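Local coordinates for protein unsaturated glucuronyl hydrolase (Streptococcus agalactiae, PDB 2ZZR) that hydrolyses unsaturated hyaluronate, chondroitin and heparin disaccharides, releasing the unsaturated uronic acid as a family 88 glycoside hydrolase, at residues Glu29-Tyr40 with Ala80-Leu89. Numbering follows the deposited sequence.
Sequences EEAIEKALKQLY and AYEYNQDKKL
Tyr83 is a knob in a hole made by Glu29, Ile32, Glu33 and Leu36, while Tyr40 reaches back from the other segment to Asn84 and Asp86. The CG of Tyr83 stands anti to the backbone N (chi1 -179°), which directs the ring at the other helix. Ile32 CG2 lies over the ring centre in a CH-pi contact, 3.5 Å from the centroid and almost on the ring normal. Leu36 CD2 meets Tyr83 CD2 obliquely at 3.6 Å, while Glu29 CG comes to the hydroxyl edge.

Deeper apolar packing closes on Ala80, whose CB is 3.6 Å from Leu36 CD1 and also touches Leu39 CD1. The small alanine side chain lies where the backbones come near, Leu36 CA being 6.5 Å from Ala80 CA.

Polar contacts gather at the two phenol ends. Tyr83 OH donates to Glu33 OE2 at 3.1 Å, approaching from above the carboxylate plane, which stands 77° from the ring. Tyr40 OH lies between two acceptors, 2.6 Å from Asp86 OD2 and 3.0 Å from Asn84 OD1; its single proton can serve either one. The Asp86 carboxylate is nearly coplanar with the Tyr40 ring, and its other oxygen, OD1, accepts from Lys88 N as the N-cap of helix 87-105. Tyr40 thus reaches the turn between two helices where Gln85, just past the end of helix 70-84, takes a positive phi. Leu89 packs its methyls against the phenol end of Tyr40, and Lys88 NZ lies obliquely to that ring.

Residues 29-40 of helix 25-46 cross residues 80-84, the end of helix 70-84, at -121° and also touch the start of helix 87-105, at the periphery of the alpha barrel. Helix 376-390 adjoins both partners: Tyr390 OH hydrogen-bonds Glu29 OE2 and its ring meets that of Tyr83, while Leu386 touches Ile32.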
loop_
_atom_site.group_PDB
_atom_site.type_symbol
_atom_site.label_atom_id
_atom_site.label_comp_id
_atom_site.label_asym_id
_atom_site.label_seq_id
_atom_site.Cartn_x
_atom_site.Cartn_y
_atom_site.Cartn_z
ATOM N N GLU A 29 -10.784 9.597 16.520
ATOM C CA GLU A 29 -11.587 8.619 17.253
ATOM C C GLU A 29 -12.955 8.410 16.601
ATOM O O GLU A 29 -13.401 7.276 16.427
ATOM C CB GLU A 29 -11.789 9.120 18.672
ATOM C CG GLU A 29 -11.947 8.069 19.718
ATOM C CD GLU A 29 -11.823 8.677 21.099
ATOM O OE1 GLU A 29 -12.695 9.497 21.459
ATOM O OE2 GLU A 29 -10.853 8.354 21.809
ATOM N N GLU A 30 -13.610 9.511 16.249
ATOM C CA GLU A 30 -14.931 9.463 15.620
ATOM C C GLU A 30 -14.885 8.862 14.208
ATOM O O GLU A 30 -15.801 8.126 13.814
ATOM C CB GLU A 30 -15.604 10.837 15.652
ATOM C CG GLU A 30 -16.072 11.195 17.071
ATOM C CD GLU A 30 -16.797 12.525 17.191
ATOM O OE1 GLU A 30 -16.830 13.307 16.218
ATOM O OE2 GLU A 30 -17.329 12.793 18.292
ATOM N N ALA A 31 -13.809 9.150 13.472
ATOM C CA ALA A 31 -13.583 8.529 12.155
ATOM C C ALA A 31 -13.385 7.017 12.277
ATOM O O ALA A 31 -13.926 6.238 11.474
ATOM C CB ALA A 31 -12.395 9.184 11.445
ATOM N N ILE A 32 -12.610 6.600 13.280
ATOM C CA ILE A 32 -12.397 5.181 13.550
ATOM C C ILE A 32 -13.719 4.500 13.902
ATOM O O ILE A 32 -14.032 3.417 13.391
ATOM C CB ILE A 32 -11.370 4.947 14.688
ATOM C CG1 ILE A 32 -9.959 5.344 14.229
ATOM C CG2 ILE A 32 -11.379 3.489 15.132
ATOM C CD1 ILE A 32 -8.911 5.343 15.350
ATOM N N GLU A 33 -14.496 5.143 14.771
ATOM C CA GLU A 33 -15.756 4.558 15.211
ATOM C C GLU A 33 -16.770 4.422 14.074
ATOM O O GLU A 33 -17.454 3.403 13.988
ATOM C CB GLU A 33 -16.318 5.320 16.415
ATOM C CG GLU A 33 -15.589 4.950 17.702
ATOM C CD GLU A 33 -15.852 5.895 18.863
ATOM O OE1 GLU A 33 -16.545 6.922 18.682
ATOM O OE2 GLU A 33 -15.344 5.606 19.966
ATOM N N LYS A 34 -16.826 5.416 13.185
ATOM C CA LYS A 34 -17.684 5.356 11.995
ATOM C C LYS A 34 -17.254 4.211 11.064
ATOM O O LYS A 34 -18.097 3.478 10.546
ATOM C CB LYS A 34 -17.698 6.697 11.252
ATOM C CG LYS A 34 -18.776 6.809 10.157
ATOM C CD LYS A 34 -18.857 8.205 9.553
ATOM C CE LYS A 34 -17.655 8.515 8.673
ATOM N NZ LYS A 34 -17.832 9.768 7.902
ATOM N N ALA A 35 -15.943 4.055 10.868
ATOM C CA ALA A 35 -15.413 2.944 10.072
ATOM C C ALA A 35 -15.777 1.590 10.679
ATOM O O ALA A 35 -16.181 0.668 9.962
ATOM C CB ALA A 35 -13.890 3.072 9.912
ATOM N N LEU A 36 -15.649 1.473 12.000
ATOM C CA LEU A 36 -15.950 0.218 12.691
ATOM C C LEU A 36 -17.423 -0.186 12.599
ATOM O O LEU A 36 -17.730 -1.371 12.473
ATOM C CB LEU A 36 -15.477 0.261 14.148
ATOM C CG LEU A 36 -14.126 -0.425 14.373
ATOM C CD1 LEU A 36 -13.016 0.145 13.468
ATOM C CD2 LEU A 36 -13.715 -0.365 15.838
ATOM N N LYS A 37 -18.317 0.798 12.641
ATOM C CA LYS A 37 -19.750 0.551 12.443
ATOM C C LYS A 37 -19.998 -0.118 11.091
ATOM O O LYS A 37 -20.781 -1.067 10.995
ATOM C CB LYS A 37 -20.547 1.849 12.546
ATOM C CG LYS A 37 -20.725 2.352 13.975
ATOM C CD LYS A 37 -21.415 3.691 13.984
ATOM C CE LYS A 37 -21.468 4.275 15.387
ATOM N NZ LYS A 37 -22.068 5.637 15.348
ATOM N N GLN A 38 -19.309 0.363 10.056
ATOM C CA GLN A 38 -19.385 -0.259 8.730
ATOM C C GLN A 38 -18.758 -1.655 8.713
ATOM O O GLN A 38 -19.300 -2.568 8.095
ATOM C CB GLN A 38 -18.747 0.637 7.657
ATOM C CG GLN A 38 -19.046 0.186 6.213
ATOM C CD GLN A 38 -20.541 0.095 5.932
ATOM O OE1 GLN A 38 -21.243 1.107 5.932
ATOM N NE2 GLN A 38 -21.031 -1.122 5.692
ATOM N N LEU A 39 -17.627 -1.824 9.399
ATOM C CA LEU A 39 -16.961 -3.127 9.458
ATOM C C LEU A 39 -17.825 -4.195 10.124
ATOM O O LEU A 39 -17.875 -5.332 9.656
ATOM C CB LEU A 39 -15.596 -3.039 10.158
ATOM C CG LEU A 39 -14.450 -2.340 9.409
ATOM C CD1 LEU A 39 -13.165 -2.471 10.215
ATOM C CD2 LEU A 39 -14.250 -2.910 8.000
ATOM N N TYR A 40 -18.513 -3.823 11.203
ATOM C CA TYR A 40 -19.395 -4.770 11.893
ATOM C C TYR A 40 -20.572 -5.208 11.023
ATOM O O TYR A 40 -20.919 -6.393 10.997
ATOM C CB TYR A 40 -19.876 -4.197 13.228
ATOM C CG TYR A 40 -18.886 -4.407 14.351
ATOM C CD1 TYR A 40 -18.068 -3.365 14.784
ATOM C CD2 TYR A 40 -18.758 -5.650 14.970
ATOM C CE1 TYR A 40 -17.154 -3.551 15.814
ATOM C CE2 TYR A 40 -17.847 -5.846 16.001
ATOM C CZ TYR A 40 -17.047 -4.791 16.415
ATOM O OH TYR A 40 -16.146 -4.970 17.439
ATOM N N ALA A 80 -9.229 -2.913 13.567
ATOM C CA ALA A 80 -10.396 -2.695 14.422
ATOM C C ALA A 80 -10.205 -3.393 15.769
ATOM O O ALA A 80 -10.528 -2.826 16.824
ATOM C CB ALA A 80 -11.662 -3.201 13.724
ATOM N N TYR A 81 -9.673 -4.614 15.723
ATOM C CA TYR A 81 -9.404 -5.407 16.922
ATOM C C TYR A 81 -8.397 -4.731 17.853
ATOM O O TYR A 81 -8.543 -4.779 19.076
ATOM C CB TYR A 81 -8.926 -6.813 16.548
ATOM C CG TYR A 81 -8.564 -7.671 17.739
ATOM C CD1 TYR A 81 -7.235 -7.994 18.014
ATOM C CD2 TYR A 81 -9.552 -8.146 18.606
ATOM C CE1 TYR A 81 -6.899 -8.778 19.116
ATOM C CE2 TYR A 81 -9.228 -8.925 19.705
ATOM C CZ TYR A 81 -7.904 -9.235 19.955
ATOM O OH TYR A 81 -7.576 -10.008 21.042
ATOM N N GLU A 82 -7.376 -4.101 17.278
ATOM C CA GLU A 82 -6.424 -3.332 18.075
ATOM C C GLU A 82 -7.091 -2.156 18.768
ATOM O O GLU A 82 -6.692 -1.772 19.869
ATOM C CB GLU A 82 -5.279 -2.829 17.210
ATOM C CG GLU A 82 -4.417 -3.948 16.676
ATOM C CD GLU A 82 -3.054 -3.467 16.276
ATOM O OE1 GLU A 82 -2.627 -3.765 15.144
ATOM O OE2 GLU A 82 -2.412 -2.792 17.103
ATOM N N TYR A 83 -8.103 -1.594 18.117
ATOM C CA TYR A 83 -8.819 -0.452 18.654
ATOM C C TYR A 83 -9.736 -0.812 19.823
ATOM O O TYR A 83 -9.768 -0.089 20.814
ATOM C CB TYR A 83 -9.620 0.256 17.561
ATOM C CG TYR A 83 -10.367 1.471 18.059
ATOM C CD1 TYR A 83 -9.696 2.672 18.299
ATOM C CD2 TYR A 83 -11.741 1.420 18.299
ATOM C CE1 TYR A 83 -10.370 3.788 18.752
ATOM C CE2 TYR A 83 -12.429 2.534 18.758
ATOM C CZ TYR A 83 -11.736 3.715 18.985
ATOM O OH TYR A 83 -12.403 4.827 19.437
ATOM N N ASN A 84 -10.477 -1.913 19.710
ATOM C CA ASN A 84 -11.495 -2.223 20.730
ATOM C C ASN A 84 -11.389 -3.571 21.463
ATOM O O ASN A 84 -12.211 -3.857 22.344
ATOM C CB ASN A 84 -12.918 -1.976 20.187
ATOM C CG ASN A 84 -13.369 -3.020 19.162
ATOM O OD1 ASN A 84 -14.384 -2.835 18.486
ATOM N ND2 ASN A 84 -12.632 -4.116 19.049
ATOM N N GLN A 85 -10.388 -4.377 21.097
ATOM C CA GLN A 85 -10.125 -5.674 21.741
ATOM C C GLN A 85 -11.346 -6.614 21.780
ATOM O O GLN A 85 -11.483 -7.426 22.701
ATOM C CB GLN A 85 -9.541 -5.478 23.155
ATOM C CG GLN A 85 -8.234 -4.676 23.221
ATOM C CD GLN A 85 -8.440 -3.166 23.159
ATOM O OE1 GLN A 85 -9.377 -2.623 23.748
ATOM N NE2 GLN A 85 -7.552 -2.482 22.448
ATOM N N ASP A 86 -12.223 -6.503 20.783
ATOM C CA ASP A 86 -13.426 -7.338 20.689
ATOM C C ASP A 86 -13.049 -8.720 20.174
ATOM O O ASP A 86 -12.606 -8.871 19.031
ATOM C CB ASP A 86 -14.471 -6.675 19.780
ATOM C CG ASP A 86 -15.794 -7.450 19.694
ATOM O OD1 ASP A 86 -15.979 -8.478 20.377
ATOM O OD2 ASP A 86 -16.673 -7.008 18.924
ATOM N N LYS A 87 -13.228 -9.724 21.032
ATOM C CA LYS A 87 -12.943 -11.119 20.699
ATOM C C LYS A 87 -13.650 -11.586 19.416
ATOM O O LYS A 87 -13.132 -12.445 18.703
ATOM C CB LYS A 87 -13.330 -12.024 21.877
ATOM C CG LYS A 87 -12.364 -13.180 22.137
ATOM C CD LYS A 87 -12.744 -14.451 21.379
ATOM C CE LYS A 87 -13.747 -15.315 22.144
ATOM N NZ LYS A 87 -13.101 -16.098 23.244
ATOM N N LYS A 88 -14.821 -11.012 19.131
ATOM C CA LYS A 88 -15.585 -11.337 17.922
ATOM C C LYS A 88 -14.781 -11.041 16.647
ATOM O O LYS A 88 -14.836 -11.801 15.674
ATOM C CB LYS A 88 -16.904 -10.559 17.891
ATOM C CG LYS A 88 -17.830 -10.940 16.732
ATOM C CD LYS A 88 -18.715 -9.779 16.292
ATOM C CE LYS A 88 -19.923 -9.609 17.203
ATOM N NZ LYS A 88 -20.533 -8.257 17.044
ATOM N N LEU A 89 -14.045 -9.932 16.666
ATOM C CA LEU A 89 -13.193 -9.551 15.537
ATOM C C LEU A 89 -12.039 -10.527 15.358
ATOM O O LEU A 89 -11.745 -10.950 14.239
ATOM C CB LEU A 89 -12.671 -8.122 15.712
ATOM C CG LEU A 89 -13.724 -7.014 15.666
ATOM C CD1 LEU A 89 -13.114 -5.697 16.086
ATOM C CD2 LEU A 89 -14.362 -6.890 14.290
#